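Long-range contact in cyclic dimeric GMP binding protein (Pseudomonas fluorescens, PDB 3PJV), which probably senses cytoplasmic cyclic di-GMP and relays that state across the inner membrane to its periplasmic domain, controlling proteolysis by LapG: residues V42-S56 against Q67-T79. Residues are numbered along the deposited sequence; the frame is centred on the assembly and turned at random.
Sequences VELLVSSIFDSGYYS and QTIVERNGIPAVT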
loop_
_atom_site.group_PDB
_atom_site.type_symbol
_atom_site.label_atom_id
_atom_site.label_comp_id
_atom_site.label_asym_id
_atom_site.label_seq_id
_atom_site.Cartn_x
_atom_site.Cartn_y
_atom_site.Cartn_z
ATOM N N VAL A 42 -16.484 -8.943 11.480
ATOM C CA VAL A 42 -15.179 -8.579 12.023
ATOM C C VAL A 42 -14.097 -9.258 11.193
ATOM O O VAL A 42 -13.136 -8.621 10.751
ATOM C CB VAL A 42 -15.038 -8.967 13.494
ATOM C CG1 VAL A 42 -13.581 -8.849 13.929
ATOM C CG2 VAL A 42 -15.946 -8.083 14.352
ATOM N N GLU A 43 -14.270 -10.553 10.956
ATOM C CA GLU A 43 -13.307 -11.280 10.141
ATOM C C GLU A 43 -13.233 -10.714 8.722
ATOM O O GLU A 43 -12.145 -10.578 8.158
ATOM C CB GLU A 43 -13.617 -12.780 10.120
ATOM C CG GLU A 43 -12.541 -13.589 9.413
ATOM C CD GLU A 43 -12.680 -15.082 9.640
ATOM O OE1 GLU A 43 -11.835 -15.845 9.122
ATOM O OE2 GLU A 43 -13.632 -15.491 10.336
ATOM N N LEU A 44 -14.384 -10.368 8.150
ATOM C CA LEU A 44 -14.417 -9.803 6.801
ATOM C C LEU A 44 -13.642 -8.499 6.708
ATOM O O LEU A 44 -12.870 -8.281 5.775
ATOM C CB LEU A 44 -15.853 -9.553 6.341
ATOM C CG LEU A 44 -16.503 -10.651 5.515
ATOM C CD1 LEU A 44 -17.606 -10.054 4.661
ATOM C CD2 LEU A 44 -15.462 -11.317 4.645
ATOM N N LEU A 45 -13.871 -7.623 7.679
ATOM C CA LEU A 45 -13.237 -6.311 7.689
ATOM C C LEU A 45 -11.731 -6.398 7.895
ATOM O O LEU A 45 -10.977 -5.633 7.299
ATOM C CB LEU A 45 -13.866 -5.428 8.767
ATOM C CG LEU A 45 -15.263 -4.942 8.378
ATOM C CD1 LEU A 45 -15.954 -4.289 9.565
ATOM C CD2 LEU A 45 -15.183 -3.984 7.190
ATOM N N VAL A 46 -11.290 -7.335 8.727
ATOM C CA VAL A 46 -9.862 -7.528 8.916
ATOM C C VAL A 46 -9.215 -8.134 7.661
ATOM O O VAL A 46 -8.144 -7.703 7.237
ATOM C CB VAL A 46 -9.555 -8.410 10.133
ATOM C CG1 VAL A 46 -8.049 -8.708 10.220
ATOM C CG2 VAL A 46 -10.045 -7.735 11.418
ATOM N N SER A 47 -9.878 -9.124 7.067
ATOM C CA SER A 47 -9.359 -9.753 5.847
ATOM C C SER A 47 -9.211 -8.756 4.711
ATOM O O SER A 47 -8.224 -8.791 3.967
ATOM C CB SER A 47 -10.272 -10.901 5.402
ATOM O OG SER A 47 -10.121 -12.013 6.254
ATOM N N SER A 48 -10.205 -7.886 4.571
ATOM C CA SER A 48 -10.200 -6.840 3.558
ATOM C C SER A 48 -8.868 -6.100 3.566
ATOM O O SER A 48 -8.164 -6.054 2.558
ATOM C CB SER A 48 -11.356 -5.864 3.812
ATOM O OG SER A 48 -11.365 -4.793 2.885
ATOM N N ILE A 49 -8.522 -5.537 4.719
ATOM C CA ILE A 49 -7.280 -4.789 4.881
ATOM C C ILE A 49 -6.032 -5.667 4.714
ATOM O O ILE A 49 -5.062 -5.263 4.077
ATOM C CB ILE A 49 -7.256 -4.073 6.252
ATOM C CG1 ILE A 49 -8.514 -3.214 6.398
ATOM C CG2 ILE A 49 -5.980 -3.241 6.427
ATOM C CD1 ILE A 49 -8.706 -2.208 5.279
ATOM N N PHE A 50 -6.056 -6.868 5.277
ATOM C CA PHE A 50 -4.867 -7.710 5.270
ATOM C C PHE A 50 -4.557 -8.266 3.880
ATOM O O PHE A 50 -3.409 -8.531 3.550
ATOM C CB PHE A 50 -5.017 -8.867 6.239
ATOM C CG PHE A 50 -3.793 -9.729 6.342
ATOM C CD1 PHE A 50 -3.733 -10.946 5.686
ATOM C CD2 PHE A 50 -2.700 -9.319 7.092
ATOM C CE1 PHE A 50 -2.611 -11.742 5.776
ATOM C CE2 PHE A 50 -1.576 -10.115 7.185
ATOM C CZ PHE A 50 -1.532 -11.325 6.528
ATOM N N ASP A 51 -5.595 -8.458 3.080
ATOM C CA ASP A 51 -5.431 -9.143 1.798
ATOM C C ASP A 51 -4.579 -8.379 0.774
ATOM O O ASP A 51 -4.213 -8.930 -0.262
ATOM C CB ASP A 51 -6.795 -9.527 1.221
ATOM C CG ASP A 51 -7.409 -10.726 1.925
ATOM O OD1 ASP A 51 -6.714 -11.365 2.744
ATOM O OD2 ASP A 51 -8.583 -11.043 1.645
ATOM N N SER A 52 -4.264 -7.120 1.064
ATOM C CA SER A 52 -3.366 -6.341 0.207
ATOM C C SER A 52 -1.943 -6.883 0.250
ATOM O O SER A 52 -1.171 -6.712 -0.697
ATOM C CB SER A 52 -3.340 -4.875 0.648
ATOM O OG SER A 52 -2.862 -4.753 1.981
ATOM N N GLY A 53 -1.578 -7.482 1.382
ATOM C CA GLY A 53 -0.216 -7.944 1.571
ATOM C C GLY A 53 0.686 -6.888 2.191
ATOM O O GLY A 53 1.854 -7.150 2.442
ATOM N N TYR A 54 0.144 -5.693 2.449
ATOM C CA TYR A 54 0.973 -4.592 2.952
ATOM C C TYR A 54 1.372 -4.753 4.418
ATOM O O TYR A 54 2.242 -4.024 4.907
ATOM C CB TYR A 54 0.274 -3.234 2.808
ATOM C CG TYR A 54 -0.141 -2.861 1.401
ATOM C CD1 TYR A 54 0.532 -3.361 0.296
ATOM C CD2 TYR A 54 -1.216 -2.002 1.186
ATOM C CE1 TYR A 54 0.143 -3.017 -0.993
ATOM C CE2 TYR A 54 -1.613 -1.658 -0.091
ATOM C CZ TYR A 54 -0.938 -2.166 -1.176
ATOM O OH TYR A 54 -1.340 -1.819 -2.443
ATOM N N TYR A 55 0.720 -5.676 5.122
ATOM C CA TYR A 55 0.921 -5.811 6.569
ATOM C C TYR A 55 1.497 -7.175 6.930
ATOM O O TYR A 55 1.018 -8.202 6.437
ATOM C CB TYR A 55 -0.391 -5.535 7.333
ATOM C CG TYR A 55 -0.998 -4.236 6.875
ATOM C CD1 TYR A 55 -0.515 -3.024 7.353
ATOM C CD2 TYR A 55 -1.987 -4.219 5.899
ATOM C CE1 TYR A 55 -1.025 -1.824 6.898
ATOM C CE2 TYR A 55 -2.509 -3.025 5.443
ATOM C CZ TYR A 55 -2.021 -1.828 5.952
ATOM O OH TYR A 55 -2.524 -0.631 5.499
ATOM N N SER A 56 2.544 -7.181 7.763
ATOM C CA SER A 56 3.117 -8.430 8.266
ATOM C C SER A 56 2.128 -9.155 9.174
ATOM O O SER A 56 2.113 -10.393 9.250
ATOM C CB SER A 56 4.400 -8.148 9.066
ATOM O OG SER A 56 5.365 -7.481 8.272
ATOM N N GLN A 67 -8.230 -12.366 24.946
ATOM C CA GLN A 67 -7.946 -13.356 23.917
ATOM C C GLN A 67 -7.995 -12.745 22.521
ATOM O O GLN A 67 -8.610 -11.708 22.301
ATOM C CB GLN A 67 -8.894 -14.553 24.031
ATOM C CG GLN A 67 -10.366 -14.224 23.862
ATOM C CD GLN A 67 -11.269 -15.326 24.388
ATOM O OE1 GLN A 67 -10.858 -16.135 25.224
ATOM N NE2 GLN A 67 -12.504 -15.362 23.902
ATOM N N THR A 68 -7.324 -13.395 21.582
ATOM C CA THR A 68 -7.356 -12.965 20.194
ATOM C C THR A 68 -8.722 -13.277 19.598
ATOM O O THR A 68 -9.212 -14.399 19.695
ATOM C CB THR A 68 -6.280 -13.684 19.389
ATOM O OG1 THR A 68 -4.995 -13.352 19.929
ATOM C CG2 THR A 68 -6.343 -13.264 17.930
ATOM N N ILE A 69 -9.340 -12.273 18.990
ATOM C CA ILE A 69 -10.632 -12.450 18.346
ATOM C C ILE A 69 -10.389 -12.934 16.926
ATOM O O ILE A 69 -11.015 -13.886 16.447
ATOM C CB ILE A 69 -11.399 -11.119 18.287
ATOM C CG1 ILE A 69 -11.777 -10.651 19.696
ATOM C CG2 ILE A 69 -12.623 -11.249 17.384
ATOM C CD1 ILE A 69 -12.333 -9.250 19.727
ATOM N N VAL A 70 -9.458 -12.272 16.254
ATOM C CA VAL A 70 -9.066 -12.658 14.908
ATOM C C VAL A 70 -7.633 -12.220 14.684
ATOM O O VAL A 70 -7.186 -11.219 15.226
ATOM C CB VAL A 70 -9.995 -12.043 13.839
ATOM C CG1 VAL A 70 -9.788 -10.555 13.756
ATOM C CG2 VAL A 70 -9.752 -12.695 12.478
ATOM N N GLU A 71 -6.895 -12.994 13.910
ATOM C CA GLU A 71 -5.550 -12.568 13.539
ATOM C C GLU A 71 -5.104 -13.109 12.191
ATOM O O GLU A 71 -5.641 -14.086 11.675
ATOM C CB GLU A 71 -4.535 -12.946 14.612
ATOM C CG GLU A 71 -4.260 -14.413 14.704
ATOM C CD GLU A 71 -3.222 -14.731 15.761
ATOM O OE1 GLU A 71 -2.206 -14.005 15.832
ATOM O OE2 GLU A 71 -3.432 -15.699 16.523
ATOM N N ARG A 72 -4.108 -12.437 11.637
ATOM C CA ARG A 72 -3.589 -12.767 10.332
ATOM C C ARG A 72 -2.100 -12.475 10.359
ATOM O O ARG A 72 -1.668 -11.471 10.907
ATOM C CB ARG A 72 -4.258 -11.887 9.273
ATOM C CG ARG A 72 -5.739 -12.198 9.010
ATOM C CD ARG A 72 -5.890 -13.517 8.299
ATOM N NE ARG A 72 -7.252 -13.798 7.849
ATOM C CZ ARG A 72 -8.207 -14.303 8.626
ATOM N NH1 ARG A 72 -7.958 -14.561 9.907
ATOM N NH2 ARG A 72 -9.417 -14.541 8.131
ATOM N N ASN A 73 -1.317 -13.356 9.753
ATOM C CA ASN A 73 0.118 -13.185 9.734
ATOM C C ASN A 73 0.642 -13.536 8.366
ATOM O O ASN A 73 0.180 -14.502 7.758
ATOM C CB ASN A 73 0.785 -14.101 10.769
ATOM C CG ASN A 73 0.655 -13.582 12.177
ATOM O OD1 ASN A 73 1.518 -12.850 12.657
ATOM N ND2 ASN A 73 -0.423 -13.958 12.854
ATOM N N GLY A 74 1.581 -12.745 7.866
ATOM C CA GLY A 74 2.381 -13.160 6.725
ATOM C C GLY A 74 3.844 -13.288 7.119
ATOM O O GLY A 74 4.221 -12.990 8.252
ATOM N N ILE A 75 4.685 -13.727 6.191
ATOM C CA ILE A 75 6.116 -13.691 6.445
ATOM C C ILE A 75 6.552 -12.234 6.541
ATOM O O ILE A 75 6.206 -11.412 5.672
ATOM C CB ILE A 75 6.921 -14.410 5.349
ATOM C CG1 ILE A 75 8.282 -13.739 5.178
ATOM C CG2 ILE A 75 6.169 -14.388 4.044
ATOM C CD1 ILE A 75 8.970 -14.086 3.872
ATOM N N PRO A 76 7.276 -11.899 7.619
ATOM C CA PRO A 76 7.735 -10.535 7.898
ATOM C C PRO A 76 9.048 -10.199 7.185
ATOM O O PRO A 76 9.402 -9.022 7.088
ATOM C CB PRO A 76 7.943 -10.554 9.415
ATOM C CG PRO A 76 8.330 -11.970 9.711
ATOM C CD PRO A 76 7.567 -12.824 8.733
ATOM N N ALA A 77 9.755 -11.215 6.694
ATOM C CA ALA A 77 11.016 -11.002 5.984
ATOM C C ALA A 77 10.770 -10.548 4.559
ATOM O O ALA A 77 9.655 -10.697 4.027
ATOM C CB ALA A 77 11.859 -12.276 5.980
ATOM N N VAL A 78 11.813 -10.001 3.935
ATOM C CA VAL A 78 11.759 -9.653 2.513
ATOM C C VAL A 78 11.743 -10.905 1.662
ATOM O O VAL A 78 12.453 -11.876 1.954
ATOM C CB VAL A 78 12.957 -8.777 2.088
ATOM C CG1 VAL A 78 13.144 -8.810 0.568
ATOM C CG2 VAL A 78 12.752 -7.341 2.578
ATOM N N THR A 79 10.915 -10.892 0.622
ATOM C CA THR A 79 10.906 -11.969 -0.348
ATOM C C THR A 79 11.589 -11.487 -1.626
ATOM O O THR A 79 11.128 -10.543 -2.268
ATOM C CB THR A 79 9.469 -12.429 -0.655
ATOM O OG1 THR A 79 8.845 -12.878 0.556
ATOM C CG2 THR A 79 9.463 -13.562 -1.668
HETATM O O HOH W 1 -7.007 -12.845 5.183
#
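Glu43 through Phe50 lie along Val70 to Arg72 where helix 42-50 runs nearly parallel to strand 70-73, the two short axes 9.1 Å apart and crossing at -20°. Arg72 shows how one long side chain can serve an apolar and a polar surface at once. Its CB sits almost on the normal of the Phe50 ring, 3.5 Å from the ring centroid, a CH-pi contact over the face, while Gly74 N lies at the ring edge. A bend at chi2 then turns the chain along the helix, and NH2 donates to Glu43 OE1 at 2.9 Å. This salt bridge is single-pronged: the carboxylate oxygen offers its anti lone pair and lies in the guanidinium plane, yet the two planar groups stand 84° apart. Further partners should restrict rotation of the guanidinium: NH1 donates to Glu71 O and NE to a water that donates in turn to Asp51 OD1, while NH2 adds a weak bond to Ser47 OG. Strand 68-73 forms a beta hairpin with strand 55-62, and the helix packs lengthwise against it within the LapD/MoxY periplasmic domain; Ile69 and Val70 form a classic beta bulge opposite Val60. Toward the start of the helix segment, Val46 CG2 meets Val70 CG1 at 3.7 Å, and Val42 CG1 touches the same methyl more loosely. At the open end of the hairpin, where strand 55-62 begins and strand 68-73 has just ended, Gly74 N donates to Ser56 O at 2.8 Å, a nearly straight bond (171°), and Asn73 CA adds a CA-H...O contact to that oxygen. Next to Ser56, Tyr55 pairs with a strand of the second subunit, carrying the sheet across the dimer interface.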